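Local coordinates for Old Yellow Enzyme (Pichia, PDB 6AGZ), which probably catalyses the asymmetric reduction of enone compounds, with a bound flavin mononucleotide as its redox cofactor, at residues G311-S316 with D336-G341; V236-S241 with A280-V285; A132-Y137 with A202-D207. One frame throughout, in Å; residues are numbered along the deposited sequence.

Interaction 1: residues G311-S316 with D336-G341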
ATOM      1  N   GLY A 311       8.548  10.552  -8.428  1.00 20.06           N
ATOM      2  CA  GLY A 311       8.975  11.056  -9.715  1.00 17.86           C
ATOM      3  C   GLY A 311       7.829  11.211 -10.692  1.00 16.58           C
ATOM      4  O   GLY A 311       6.653  11.222 -10.320  1.00 15.02           O
ATOM      5  N   VAL A 312       8.190  11.339 -11.970  1.00 17.82           N
ATOM      6  CA  VAL A 312       7.189  11.449 -13.022  1.00 17.13           C
ATOM      7  C   VAL A 312       6.367  10.172 -13.066  1.00 16.09           C
ATOM      8  O   VAL A 312       6.911   9.060 -13.052  1.00 15.68           O
ATOM      9  CB  VAL A 312       7.861  11.733 -14.374  1.00 17.21           C
ATOM     10  CG1 VAL A 312       6.829  11.740 -15.493  1.00 16.65           C
ATOM     11  CG2 VAL A 312       8.613  13.054 -14.327  1.00 17.27           C
ATOM     12  N   VAL A 313       5.045  10.323 -13.111  1.00 15.75           N
ATOM     13  CA  VAL A 313       4.128   9.194 -13.178  1.00 16.37           C
ATOM     14  C   VAL A 313       3.206   9.394 -14.373  1.00 17.24           C
ATOM     15  O   VAL A 313       2.618  10.468 -14.537  1.00 17.04           O
ATOM     16  CB  VAL A 313       3.319   9.026 -11.875  1.00 17.68           C
ATOM     17  CG1 VAL A 313       2.611  10.323 -11.494  1.00 18.32           C
ATOM     18  CG2 VAL A 313       2.323   7.884 -12.011  1.00 17.66           C
ATOM     19  N   LEU A 314       3.102   8.373 -15.215  1.00 17.11           N
ATOM     20  CA  LEU A 314       2.201   8.383 -16.360  1.00 17.33           C
ATOM     21  C   LEU A 314       0.949   7.599 -15.994  1.00 15.97           C
ATOM     22  O   LEU A 314       1.031   6.407 -15.705  1.00 15.57           O
ATOM     23  CB  LEU A 314       2.874   7.774 -17.590  1.00 17.49           C
ATOM     24  CG  LEU A 314       1.949   7.360 -18.736  1.00 17.63           C
ATOM     25  CD1 LEU A 314       1.201   8.562 -19.295  1.00 17.00           C
ATOM     26  CD2 LEU A 314       2.733   6.652 -19.831  1.00 16.80           C
ATOM     27  N   ARG A 315      -0.199   8.265 -15.999  1.00 16.15           N
ATOM     28  CA  ARG A 315      -1.467   7.637 -15.648  1.00 15.43           C
ATOM     29  C   ARG A 315      -2.294   7.443 -16.910  1.00 15.32           C
ATOM     30  O   ARG A 315      -2.515   8.399 -17.661  1.00 14.32           O
ATOM     31  CB  ARG A 315      -2.230   8.490 -14.632  1.00 15.25           C
ATOM     32  CG  ARG A 315      -1.369   8.951 -13.466  1.00 16.50           C
ATOM     33  CD  ARG A 315      -2.170   9.742 -12.446  1.00 17.97           C
ATOM     34  NE  ARG A 315      -3.164   8.917 -11.770  1.00 16.78           N
ATOM     35  CZ  ARG A 315      -3.835   9.296 -10.688  1.00 17.86           C
ATOM     36  NH1 ARG A 315      -3.613  10.489 -10.152  1.00 18.31           N
ATOM     37  NH2 ARG A 315      -4.725   8.482 -10.136  1.00 17.62           N
ATOM     38  N   SER A 316      -2.745   6.210 -17.149  1.00 16.49           N
ATOM     39  CA  SER A 316      -3.497   5.914 -18.362  1.00 17.94           C
ATOM     40  C   SER A 316      -4.776   5.151 -18.044  1.00 17.76           C
ATOM     41  O   SER A 316      -4.844   4.388 -17.075  1.00 18.36           O
ATOM     42  CB  SER A 316      -2.655   5.108 -19.360  1.00 17.33           C
ATOM     43  OG  SER A 316      -1.517   5.842 -19.775  1.00 17.64           O
ATOM     44  N   ASP A 336       2.713  18.556 -10.267  1.00 24.34           N
ATOM     45  CA  ASP A 336       3.532  18.996 -11.388  1.00 24.39           C
ATOM     46  C   ASP A 336       4.369  17.864 -11.978  1.00 20.92           C
ATOM     47  O   ASP A 336       5.371  18.127 -12.650  1.00 22.09           O
ATOM     48  CB  ASP A 336       4.432  20.152 -10.949  1.00 26.50           C
ATOM     49  CG  ASP A 336       4.815  21.064 -12.096  1.00 28.63           C
ATOM     50  OD1 ASP A 336       3.966  21.296 -12.982  1.00 29.35           O
ATOM     51  OD2 ASP A 336       5.966  21.549 -12.109  1.00 29.22           O
ATOM     52  N   ARG A 337       3.978  16.606 -11.747  1.00 17.39           N
ATOM     53  CA  ARG A 337       4.764  15.465 -12.204  1.00 16.21           C
ATOM     54  C   ARG A 337       3.907  14.390 -12.867  1.00 15.18           C
ATOM     55  O   ARG A 337       4.345  13.241 -12.975  1.00 15.10           O
ATOM     56  CB  ARG A 337       5.565  14.861 -11.043  1.00 15.40           C
ATOM     57  CG  ARG A 337       4.768  14.577  -9.763  1.00 16.58           C
ATOM     58  CD  ARG A 337       4.039  13.237  -9.818  1.00 18.33           C
ATOM     59  NE  ARG A 337       3.444  12.861  -8.538  1.00 19.33           N
ATOM     60  CZ  ARG A 337       3.868  11.850  -7.785  1.00 19.39           C
ATOM     61  NH1 ARG A 337       4.890  11.105  -8.184  1.00 17.68           N
ATOM     62  NH2 ARG A 337       3.267  11.579  -6.635  1.00 19.13           N
ATOM     63  N   THR A 338       2.707  14.731 -13.326  1.00 15.52           N
ATOM     64  CA  THR A 338       1.754  13.747 -13.822  1.00 16.01           C
ATOM     65  C   THR A 338       1.580  13.879 -15.329  1.00 16.84           C
ATOM     66  O   THR A 338       1.255  14.960 -15.832  1.00 19.27           O
ATOM     67  CB  THR A 338       0.399  13.897 -13.126  1.00 15.84           C
ATOM     68  OG1 THR A 338       0.559  13.680 -11.719  1.00 15.90           O
ATOM     69  CG2 THR A 338      -0.596  12.887 -13.679  1.00 15.13           C
ATOM     70  N   LEU A 339       1.797  12.776 -16.039  1.00 15.84           N
ATOM     71  CA  LEU A 339       1.489  12.651 -17.455  1.00 16.52           C
ATOM     72  C   LEU A 339       0.172  11.901 -17.621  1.00 16.51           C
ATOM     73  O   LEU A 339      -0.184  11.049 -16.804  1.00 16.21           O
ATOM     74  CB  LEU A 339       2.604  11.911 -18.197  1.00 18.09           C
ATOM     75  CG  LEU A 339       4.037  12.419 -18.023  1.00 18.49           C
ATOM     76  CD1 LEU A 339       5.016  11.503 -18.742  1.00 17.87           C
ATOM     77  CD2 LEU A 339       4.172  13.845 -18.527  1.00 19.40           C
ATOM     78  N   ILE A 340      -0.550  12.222 -18.692  1.00 16.40           N
ATOM     79  CA  ILE A 340      -1.841  11.607 -18.983  1.00 15.51           C
ATOM     80  C   ILE A 340      -1.723  10.860 -20.304  1.00 15.60           C
ATOM     81  O   ILE A 340      -1.408  11.463 -21.338  1.00 16.74           O
ATOM     82  CB  ILE A 340      -2.972  12.645 -19.038  1.00 16.32           C
ATOM     83  CG1 ILE A 340      -3.134  13.327 -17.678  1.00 15.92           C
ATOM     84  CG2 ILE A 340      -4.275  11.985 -19.460  1.00 15.85           C
ATOM     85  CD1 ILE A 340      -3.649  12.409 -16.589  1.00 16.56           C
ATOM     86  N   GLY A 341      -1.974   9.555 -20.268  1.00 15.84           N
ATOM     87  CA  GLY A 341      -1.908   8.717 -21.451  1.00 15.87           C
ATOM     88  C   GLY A 341      -3.298   8.428 -22.007  1.00 16.39           C
ATOM     89  O   GLY A 341      -4.222   8.120 -21.257  1.00 18.06           O
TER
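Val313, Arg315, Arg337 and Leu339 zip together two neighbouring strands of the TIM barrel, 313-316 and 338-341, which belong to one beta-alpha-beta unit whose crossover carries helix 328-334. The strands run parallel at 30°. Val313 N donates to Arg337 O, Val313 O accepts from Leu339 N, Arg315 N donates to Leu339 O at 2.9 Å and nearly straight, and Arg315 O accepts from Gly341 N.

Arg337 closes the ladder at its N-terminal end. Arg337 CB and Arg337 CG each pass 3.9 Å from Gly311 O. CG stands in the crowded position between N and the carbonyl carbon (chi1 49°). A further bend at chi2 brings Arg337 CD to 3.3 Å from Gly311 O and up against Val313 CG1. NE turns to Asp335 in a salt bridge. Arg337 NH1 gives a 2.8 Å bond to Gly311 O, in the carbonyl plane and also within the guanidinium plane, and is bonded to Trp309 O as well; NH2 reaches Leu306 O. With all three nitrogens engaged, the group can hardly rotate. A methionine in its place would probably leave Gly311 O without this donor and Asp335 without its ion-pair mate, so that the loop before strand 313-316 is held less firmly.

On the same face as Val313, the aliphatic part of Arg315 lies across Thr338, with Arg315 CD 3.7 Å from Thr338 CG2, while its NE pairs with Glu286. Leu314 and Leu339 share the other face, with Leu314 CD1 beside Leu339 CB; just before the strand, Val312 CG1 meets Leu339 CD1. Ser316 and Gly341 both touch the flavin mononucleotide at the strand ends, where Ser316 OG lies 3.4 Å from Gly341 CA.

Interaction 2: residues V236-S241 with A280-V285. With FMN (flavin mononucleotide), chain C.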
ATOM      1  N   VAL A 236      15.153   5.014 -18.601  1.00 19.88           N
ATOM      2  CA  VAL A 236      14.503   3.771 -18.203  1.00 17.07           C
ATOM      3  C   VAL A 236      13.145   4.091 -17.589  1.00 15.78           C
ATOM      4  O   VAL A 236      12.984   5.109 -16.906  1.00 15.68           O
ATOM      5  CB  VAL A 236      15.373   2.968 -17.208  1.00 15.74           C
ATOM      6  CG1 VAL A 236      14.705   1.652 -16.834  1.00 15.09           C
ATOM      7  CG2 VAL A 236      16.746   2.707 -17.798  1.00 15.91           C
ATOM      8  N   ALA A 237      12.171   3.219 -17.840  1.00 15.00           N
ATOM      9  CA  ALA A 237      10.843   3.326 -17.256  1.00 13.90           C
ATOM     10  C   ALA A 237      10.303   1.920 -17.026  1.00 13.89           C
ATOM     11  O   ALA A 237      10.962   0.923 -17.332  1.00 15.17           O
ATOM     12  CB  ALA A 237       9.912   4.145 -18.153  1.00 13.30           C
ATOM     13  N   VAL A 238       9.086   1.847 -16.488  1.00 12.42           N
ATOM     14  CA  VAL A 238       8.449   0.569 -16.189  1.00 12.44           C
ATOM     15  C   VAL A 238       6.949   0.803 -16.112  1.00 12.27           C
ATOM     16  O   VAL A 238       6.495   1.894 -15.757  1.00 15.26           O
ATOM     17  CB  VAL A 238       9.010  -0.043 -14.879  1.00 11.66           C
ATOM     18  CG1 VAL A 238       8.654   0.829 -13.682  1.00 10.87           C
ATOM     19  CG2 VAL A 238       8.514  -1.471 -14.684  1.00 11.84           C
ATOM     20  N   ARG A 239       6.174  -0.222 -16.463  1.00 12.46           N
ATOM     21  CA  ARG A 239       4.724  -0.167 -16.337  1.00 13.49           C
ATOM     22  C   ARG A 239       4.240  -1.264 -15.400  1.00 13.36           C
ATOM     23  O   ARG A 239       4.708  -2.405 -15.468  1.00 12.61           O
ATOM     24  CB  ARG A 239       4.027  -0.298 -17.693  1.00 13.97           C
ATOM     25  CG  ARG A 239       2.526  -0.069 -17.603  1.00 14.92           C
ATOM     26  CD  ARG A 239       1.881   0.074 -18.965  1.00 15.91           C
ATOM     27  NE  ARG A 239       0.915   1.168 -18.974  1.00 14.66           N
ATOM     28  CZ  ARG A 239       0.030   1.378 -19.941  1.00 15.88           C
ATOM     29  NH1 ARG A 239      -0.024   0.561 -20.983  1.00 15.53           N
ATOM     30  NH2 ARG A 239      -0.807   2.402 -19.863  1.00 15.51           N
ATOM     31  N   LEU A 240       3.299  -0.906 -14.527  1.00 12.94           N
ATOM     32  CA  LEU A 240       2.723  -1.824 -13.555  1.00 13.46           C
ATOM     33  C   LEU A 240       1.204  -1.718 -13.592  1.00 13.70           C
ATOM     34  O   LEU A 240       0.647  -0.649 -13.857  1.00 15.65           O
ATOM     35  CB  LEU A 240       3.232  -1.527 -12.136  1.00 12.95           C
ATOM     36  CG  LEU A 240       4.749  -1.524 -11.936  1.00 12.50           C
ATOM     37  CD1 LEU A 240       5.119  -0.844 -10.626  1.00 11.48           C
ATOM     38  CD2 LEU A 240       5.300  -2.942 -11.978  1.00 10.87           C
ATOM     39  N   SER A 241       0.539  -2.839 -13.322  1.00 13.14           N
ATOM     40  CA  SER A 241      -0.924  -2.907 -13.297  1.00 14.25           C
ATOM     41  C   SER A 241      -1.358  -3.712 -12.082  1.00 13.94           C
ATOM     42  O   SER A 241      -1.776  -4.871 -12.197  1.00 14.96           O
ATOM     43  CB  SER A 241      -1.470  -3.522 -14.587  1.00 15.24           C
ATOM     44  OG  SER A 241      -1.054  -4.870 -14.722  1.00 15.86           O
ATOM     45  N   ALA A 280      12.972   7.568 -15.533  1.00 13.07           N
ATOM     46  CA  ALA A 280      12.347   8.631 -16.310  1.00 13.77           C
ATOM     47  C   ALA A 280      10.885   8.801 -15.918  1.00 14.02           C
ATOM     48  O   ALA A 280      10.414   9.922 -15.697  1.00 14.20           O
ATOM     49  CB  ALA A 280      12.478   8.338 -17.805  1.00 13.14           C
ATOM     50  N   TYR A 281      10.156   7.691 -15.807  1.00 15.49           N
ATOM     51  CA  TYR A 281       8.768   7.726 -15.370  1.00 14.94           C
ATOM     52  C   TYR A 281       8.344   6.324 -14.958  1.00 13.87           C
ATOM     53  O   TYR A 281       8.977   5.330 -15.320  1.00 13.90           O
ATOM     54  CB  TYR A 281       7.841   8.268 -16.466  1.00 14.61           C
ATOM     55  CG  TYR A 281       7.808   7.437 -17.733  1.00 14.91           C
ATOM     56  CD1 TYR A 281       8.723   7.657 -18.755  1.00 16.60           C
ATOM     57  CD2 TYR A 281       6.853   6.444 -17.912  1.00 14.76           C
ATOM     58  CE1 TYR A 281       8.692   6.907 -19.917  1.00 16.89           C
ATOM     59  CE2 TYR A 281       6.814   5.687 -19.069  1.00 15.66           C
ATOM     60  CZ  TYR A 281       7.736   5.923 -20.068  1.00 17.18           C
ATOM     61  OH  TYR A 281       7.704   5.171 -21.219  1.00 18.18           O
ATOM     62  N   VAL A 282       7.264   6.264 -14.183  1.00 12.49           N
ATOM     63  CA  VAL A 282       6.591   5.016 -13.844  1.00 13.56           C
ATOM     64  C   VAL A 282       5.186   5.076 -14.427  1.00 15.52           C
ATOM     65  O   VAL A 282       4.439   6.023 -14.156  1.00 15.56           O
ATOM     66  CB  VAL A 282       6.547   4.779 -12.323  1.00 14.44           C
ATOM     67  CG1 VAL A 282       5.685   3.570 -12.000  1.00 13.44           C
ATOM     68  CG2 VAL A 282       7.952   4.589 -11.777  1.00 16.79           C
ATOM     69  N   SER A 283       4.834   4.075 -15.229  1.00 17.19           N
ATOM     70  CA  SER A 283       3.557   4.047 -15.930  1.00 15.62           C
ATOM     71  C   SER A 283       2.565   3.179 -15.166  1.00 16.39           C
ATOM     72  O   SER A 283       2.871   2.033 -14.823  1.00 14.04           O
ATOM     73  CB  SER A 283       3.731   3.521 -17.355  1.00 13.51           C
ATOM     74  OG  SER A 283       2.504   3.570 -18.062  1.00 12.61           O
ATOM     75  N   ILE A 284       1.380   3.729 -14.902  1.00 18.30           N
ATOM     76  CA  ILE A 284       0.343   3.054 -14.137  1.00 19.43           C
ATOM     77  C   ILE A 284      -0.988   3.164 -14.868  1.00 20.82           C
ATOM     78  O   ILE A 284      -1.257   4.128 -15.594  1.00 19.81           O
ATOM     79  CB  ILE A 284       0.218   3.613 -12.697  1.00 19.59           C
ATOM     80  CG1 ILE A 284      -0.398   5.013 -12.696  1.00 19.60           C
ATOM     81  CG2 ILE A 284       1.574   3.631 -12.006  1.00 18.82           C
ATOM     82  CD1 ILE A 284      -0.638   5.555 -11.304  1.00 20.08           C
ATOM     83  N   VAL A 285      -1.828   2.155 -14.657  1.00 22.76           N
ATOM     84  CA  VAL A 285      -3.125   2.033 -15.309  1.00 24.90           C
ATOM     85  C   VAL A 285      -4.212   2.349 -14.291  1.00 26.25           C
ATOM     86  O   VAL A 285      -4.247   1.756 -13.204  1.00 25.51           O
ATOM     87  CB  VAL A 285      -3.319   0.627 -15.903  1.00 25.62           C
ATOM     88  CG1 VAL A 285      -4.777   0.401 -16.259  1.00 27.36           C
ATOM     89  CG2 VAL A 285      -2.425   0.449 -17.120  1.00 25.81           C
TER
HETATM   90  N1  FMN C 501      -0.499  -1.536 -22.916  1.00 14.92           N
HETATM   91  C2  FMN C 501       0.823  -1.925 -22.809  1.00 15.35           C
HETATM   92  O2  FMN C 501       1.445  -1.713 -21.769  1.00 14.37           O
HETATM   93  N3  FMN C 501       1.450  -2.554 -23.865  1.00 15.65           N
HETATM   94  C4  FMN C 501       0.755  -2.794 -25.032  1.00 17.33           C
HETATM   95  O4  FMN C 501       1.306  -3.354 -25.978  1.00 20.38           O
HETATM   96  C4A FMN C 501      -0.573  -2.403 -25.140  1.00 16.41           C
HETATM   97  N5  FMN C 501      -1.263  -2.644 -26.305  1.00 17.72           N
HETATM   98  C5A FMN C 501      -2.580  -2.256 -26.422  1.00 18.81           C
HETATM   99  C6  FMN C 501      -3.268  -2.504 -27.602  1.00 20.06           C
HETATM  100  C7  FMN C 501      -4.596  -2.117 -27.728  1.00 21.96           C
HETATM  101  C7M FMN C 501      -5.337  -2.383 -29.003  1.00 22.69           C
HETATM  102  C8  FMN C 501      -5.238  -1.483 -26.673  1.00 21.07           C
HETATM  103  C8M FMN C 501      -6.672  -1.065 -26.807  1.00 22.50           C
HETATM  104  C9  FMN C 501      -4.549  -1.239 -25.492  1.00 19.48           C
HETATM  105  C9A FMN C 501      -3.217  -1.622 -25.362  1.00 17.80           C
HETATM  106  N10 FMN C 501      -2.526  -1.381 -24.188  1.00 16.58           N
HETATM  107  C10 FMN C 501      -1.204  -1.772 -24.077  1.00 15.61           C
HETATM  108  C1' FMN C 501      -3.205  -0.685 -23.042  1.00 16.76           C
HETATM  109  C2' FMN C 501      -3.094   0.823 -23.285  1.00 17.21           C
HETATM  110  O2' FMN C 501      -1.732   1.192 -23.295  1.00 17.43           O
HETATM  111  C3' FMN C 501      -3.852   1.659 -22.256  1.00 17.00           C
HETATM  112  O3' FMN C 501      -3.295   1.471 -20.975  1.00 16.74           O
HETATM  113  C4' FMN C 501      -5.335   1.300 -22.241  1.00 17.18           C
HETATM  114  O4' FMN C 501      -5.824   1.254 -23.562  1.00 15.28           O
HETATM  115  C5' FMN C 501      -6.155   2.313 -21.453  1.00 17.70           C
HETATM  116  O5' FMN C 501      -5.927   3.606 -21.967  1.00 19.55           O
HETATM  117  P   FMN C 501      -7.084   4.362 -22.794  1.00 18.30           P
HETATM  118  O1P FMN C 501      -8.354   4.360 -21.977  1.00 21.30           O
HETATM  119  O2P FMN C 501      -6.668   5.787 -23.071  1.00 19.09           O
HETATM  120  O3P FMN C 501      -7.307   3.640 -24.100  1.00 16.81           O
HETATM  121  O   HOH W   1       0.056   4.104 -17.894  1.00 14.36           O
HETATM  122  O   HOH W   2      -1.338   0.604 -12.744  1.00 29.78           O
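Val238 and Leu240 bracket Ser283: its N donates to Val238 O and its O accepts from Leu240 N, joining parallel strands 236-240 and 281-285 of the barrel. Their axes approach to 4.7 Å at 16°. The pairing is uneven beyond this point. Ala280 N donates to Val236 O at the start, but the buried Val238 N and Tyr281 O in between find no partner; at the far end water 2 bridges Leu240 O and Val285 N.

Ala237 CB sits 3.4 Å from the centroid of the Tyr281 ring, almost on its normal, a CH-pi contact over the face; Tyr281 OH goes on to Glu185 and Ser108.

Arg239 carries the cofactor contact. With CG anti to the backbone N (chi1 -173°), its long chain runs over Ser283, NE making a weak bond to Ser283 OG. Arg239 NH1 donates to FMN O2 at 2.8 Å and, almost straight, to FMN O2'; NH2 adds a weak bond to FMN O3' and a firm one to water 1, which also binds Ser283 OG and Ile284 O. Val285 CG2 lies over one face of the guanidinium, offset toward its rim. The positive charge beside O2 would probably stabilise a reduced, anionic flavin.

Strands 183-187 and 313-316 flank the pair in the barrel, and helix 218-231 packs outside against Val236 and Val238.

Interaction 3: residues A132-Y137 with A202-D207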
ATOM      1  N   ALA A 132       7.714 -19.686 -18.409  1.00 16.22           N
ATOM      2  CA  ALA A 132       6.947 -19.013 -17.370  1.00 15.82           C
ATOM      3  C   ALA A 132       7.684 -19.201 -16.044  1.00 16.55           C
ATOM      4  O   ALA A 132       8.563 -20.063 -15.944  1.00 16.74           O
ATOM      5  CB  ALA A 132       5.517 -19.575 -17.278  1.00 16.07           C
ATOM      6  N   PRO A 133       7.358 -18.399 -15.021  1.00 15.40           N
ATOM      7  CA  PRO A 133       7.964 -18.648 -13.701  1.00 15.49           C
ATOM      8  C   PRO A 133       7.655 -20.033 -13.161  1.00 15.69           C
ATOM      9  O   PRO A 133       8.548 -20.701 -12.624  1.00 16.53           O
ATOM     10  CB  PRO A 133       7.361 -17.541 -12.821  1.00 13.87           C
ATOM     11  CG  PRO A 133       6.146 -17.077 -13.556  1.00 13.96           C
ATOM     12  CD  PRO A 133       6.498 -17.204 -15.005  1.00 14.09           C
ATOM     13  N   SER A 134       6.412 -20.487 -13.297  1.00 15.90           N
ATOM     14  CA  SER A 134       6.019 -21.831 -12.911  1.00 19.07           C
ATOM     15  C   SER A 134       5.249 -22.473 -14.055  1.00 19.03           C
ATOM     16  O   SER A 134       4.673 -21.788 -14.904  1.00 18.96           O
ATOM     17  CB  SER A 134       5.172 -21.827 -11.631  1.00 21.22           C
ATOM     18  OG  SER A 134       5.896 -21.276 -10.544  1.00 22.24           O
ATOM     19  N   ALA A 135       5.240 -23.806 -14.068  1.00 19.08           N
ATOM     20  CA  ALA A 135       4.596 -24.571 -15.137  1.00 19.53           C
ATOM     21  C   ALA A 135       3.080 -24.550 -14.934  1.00 19.23           C
ATOM     22  O   ALA A 135       2.445 -25.538 -14.560  1.00 21.13           O
ATOM     23  CB  ALA A 135       5.139 -25.992 -15.181  1.00 20.54           C
ATOM     24  N   LEU A 136       2.499 -23.382 -15.199  1.00 17.05           N
ATOM     25  CA  LEU A 136       1.073 -23.155 -15.029  1.00 16.29           C
ATOM     26  C   LEU A 136       0.552 -22.334 -16.198  1.00 15.94           C
ATOM     27  O   LEU A 136       1.243 -21.439 -16.693  1.00 14.15           O
ATOM     28  CB  LEU A 136       0.770 -22.429 -13.711  1.00 16.97           C
ATOM     29  CG  LEU A 136       1.238 -23.081 -12.409  1.00 17.60           C
ATOM     30  CD1 LEU A 136       1.003 -22.141 -11.241  1.00 16.87           C
ATOM     31  CD2 LEU A 136       0.529 -24.408 -12.182  1.00 18.65           C
ATOM     32  N   TYR A 137      -0.662 -22.648 -16.637  1.00 16.08           N
ATOM     33  CA  TYR A 137      -1.340 -21.897 -17.681  1.00 15.76           C
ATOM     34  C   TYR A 137      -2.345 -20.939 -17.054  1.00 15.00           C
ATOM     35  O   TYR A 137      -2.849 -21.176 -15.954  1.00 15.92           O
ATOM     36  CB  TYR A 137      -2.054 -22.836 -18.655  1.00 13.67           C
ATOM     37  CG  TYR A 137      -1.152 -23.868 -19.292  1.00 13.89           C
ATOM     38  CD1 TYR A 137      -0.464 -23.588 -20.466  1.00 13.79           C
ATOM     39  CD2 TYR A 137      -0.990 -25.125 -18.723  1.00 14.29           C
ATOM     40  CE1 TYR A 137       0.361 -24.528 -21.053  1.00 14.90           C
ATOM     41  CE2 TYR A 137      -0.168 -26.073 -19.303  1.00 15.78           C
ATOM     42  CZ  TYR A 137       0.504 -25.770 -20.469  1.00 16.07           C
ATOM     43  OH  TYR A 137       1.326 -26.710 -21.050  1.00 16.46           O
ATOM     44  N   ALA A 202       0.640 -16.902 -10.447  1.00 18.09           N
ATOM     45  CA  ALA A 202       1.481 -17.467 -11.492  1.00 17.93           C
ATOM     46  C   ALA A 202       2.824 -17.978 -10.990  1.00 17.18           C
ATOM     47  O   ALA A 202       3.432 -18.823 -11.657  1.00 18.27           O
ATOM     48  CB  ALA A 202       1.723 -16.428 -12.594  1.00 17.17           C
ATOM     49  N   ASN A 203       3.298 -17.501  -9.839  1.00 15.44           N
ATOM     50  CA  ASN A 203       4.639 -17.804  -9.349  1.00 16.36           C
ATOM     51  C   ASN A 203       4.534 -18.716  -8.130  1.00 16.79           C
ATOM     52  O   ASN A 203       4.184 -18.263  -7.035  1.00 17.32           O
ATOM     53  CB  ASN A 203       5.392 -16.517  -9.011  1.00 15.64           C
ATOM     54  CG  ASN A 203       6.864 -16.756  -8.717  1.00 15.03           C
ATOM     55  OD1 ASN A 203       7.288 -17.885  -8.477  1.00 14.80           O
ATOM     56  ND2 ASN A 203       7.651 -15.685  -8.736  1.00 12.18           N
ATOM     57  N   LYS A 204       4.851 -19.997  -8.323  1.00 16.91           N
ATOM     58  CA  LYS A 204       4.958 -20.956  -7.232  1.00 18.94           C
ATOM     59  C   LYS A 204       6.403 -21.342  -6.945  1.00 17.89           C
ATOM     60  O   LYS A 204       6.642 -22.335  -6.250  1.00 17.56           O
ATOM     61  CB  LYS A 204       4.142 -22.214  -7.538  1.00 20.31           C
ATOM     62  CG  LYS A 204       2.753 -21.953  -8.087  1.00 22.23           C
ATOM     63  CD  LYS A 204       1.878 -21.209  -7.095  1.00 24.62           C
ATOM     64  CE  LYS A 204       0.498 -20.953  -7.680  1.00 25.90           C
ATOM     65  NZ  LYS A 204      -0.326 -20.069  -6.811  1.00 25.36           N
ATOM     66  N   ARG A 205       7.369 -20.589  -7.471  1.00 16.27           N
ATOM     67  CA  ARG A 205       8.772 -20.954  -7.329  1.00 16.83           C
ATOM     68  C   ARG A 205       9.190 -20.950  -5.864  1.00 18.12           C
ATOM     69  O   ARG A 205       8.678 -20.180  -5.047  1.00 16.74           O
ATOM     70  CB  ARG A 205       9.657 -19.990  -8.123  1.00 16.03           C
ATOM     71  CG  ARG A 205       9.375 -19.968  -9.616  1.00 16.64           C
ATOM     72  CD  ARG A 205      10.283 -18.987 -10.339  1.00 16.87           C
ATOM     73  NE  ARG A 205      11.654 -19.480 -10.435  1.00 16.20           N
ATOM     74  CZ  ARG A 205      12.115 -20.204 -11.449  1.00 16.70           C
ATOM     75  NH1 ARG A 205      11.313 -20.518 -12.459  1.00 16.32           N
ATOM     76  NH2 ARG A 205      13.377 -20.615 -11.456  1.00 16.77           N
ATOM     77  N   THR A 206      10.136 -21.828  -5.536  1.00 20.77           N
ATOM     78  CA  THR A 206      10.663 -21.946  -4.185  1.00 22.01           C
ATOM     79  C   THR A 206      12.128 -21.537  -4.092  1.00 21.87           C
ATOM     80  O   THR A 206      12.740 -21.699  -3.030  1.00 22.24           O
ATOM     81  CB  THR A 206      10.477 -23.373  -3.665  1.00 22.33           C
ATOM     82  OG1 THR A 206      11.043 -24.303  -4.596  1.00 23.93           O
ATOM     83  CG2 THR A 206       8.997 -23.682  -3.480  1.00 22.24           C
ATOM     84  N   ASP A 207      12.706 -21.018  -5.172  1.00 21.12           N
ATOM     85  CA  ASP A 207      14.030 -20.420  -5.118  1.00 22.15           C
ATOM     86  C   ASP A 207      13.882 -18.931  -4.801  1.00 22.18           C
ATOM     87  O   ASP A 207      12.815 -18.467  -4.392  1.00 22.87           O
ATOM     88  CB  ASP A 207      14.804 -20.682  -6.412  1.00 21.12           C
ATOM     89  CG  ASP A 207      14.112 -20.127  -7.651  1.00 20.05           C
ATOM     90  OD1 ASP A 207      13.151 -19.339  -7.525  1.00 19.50           O
ATOM     91  OD2 ASP A 207      14.548 -20.479  -8.767  1.00 20.07           O
TER
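Two loops outside the barrel strands, one following strand 130-132 and the other following helix 193-198, meet where Pro133 and Ser134 face an Asx turn. In that turn Asn203 OD1 accepts from Arg205 N at 2.9 Å, while Asn203 ND2 holds Tyr209 O and Phe197 O.

Ser134 OG, turned away from its own carbonyl carbon and beside its backbone N (chi1 -61°), accepts from Lys204 N at 2.8 Å. Arg205 bends at chi3 alongside Pro133: CG and CD pass close to Pro133 O, and Arg205 NH1 bonds it at 2.8 Å, on a lone pair in the carbonyl plane. NH1 also bonds Met156 O. The other side of the guanidinium grips Asp207 side-on, Arg205 NE to Asp207 OD1 and Arg205 NH2 to Asp207 OD2, the latter at 2.9 Å, so the carboxylate helps fix the rotation of the group.

Leu136 crosses Lys204 at about a right angle, Leu136 CD1 3.6 Å from Lys204 CG, and Lys204 NZ is bonded to Thr200 O. Pro133 CG rests against Ala202 O.

The two bonds between the loops run in opposite senses, Ser134 OG receiving Lys204 N and Arg205 NH1 giving to Pro133 O, so each loop offers one side chain to the other's backbone, while the charge of Arg205 is probably balanced by Asp207 within the same loop.

Interactions 1 and 2 are both buried in the wall of the barrel and touch directly: strands 281-285 and 313-316 are neighbours, with probable hydrogen bonds between Leu314 and both Val282 and Ile284, so together the two contacts span four strands. Each reaches the flavin mononucleotide at its C-terminal end, but interaction 2 does so through hydrogen bonds from the charged Arg239, itself held by Ser283 and a water, interaction 1 through mere touch at Ser316 and Gly341. Interaction 3 stands apart, its centre about 24 Å from that of interaction 2 and about 32 Å from that of interaction 1. It joins peripheral loops, mostly buried but with Lys204 exposed, replacing strand ladders with side-chain-to-backbone bonds and a local salt bridge.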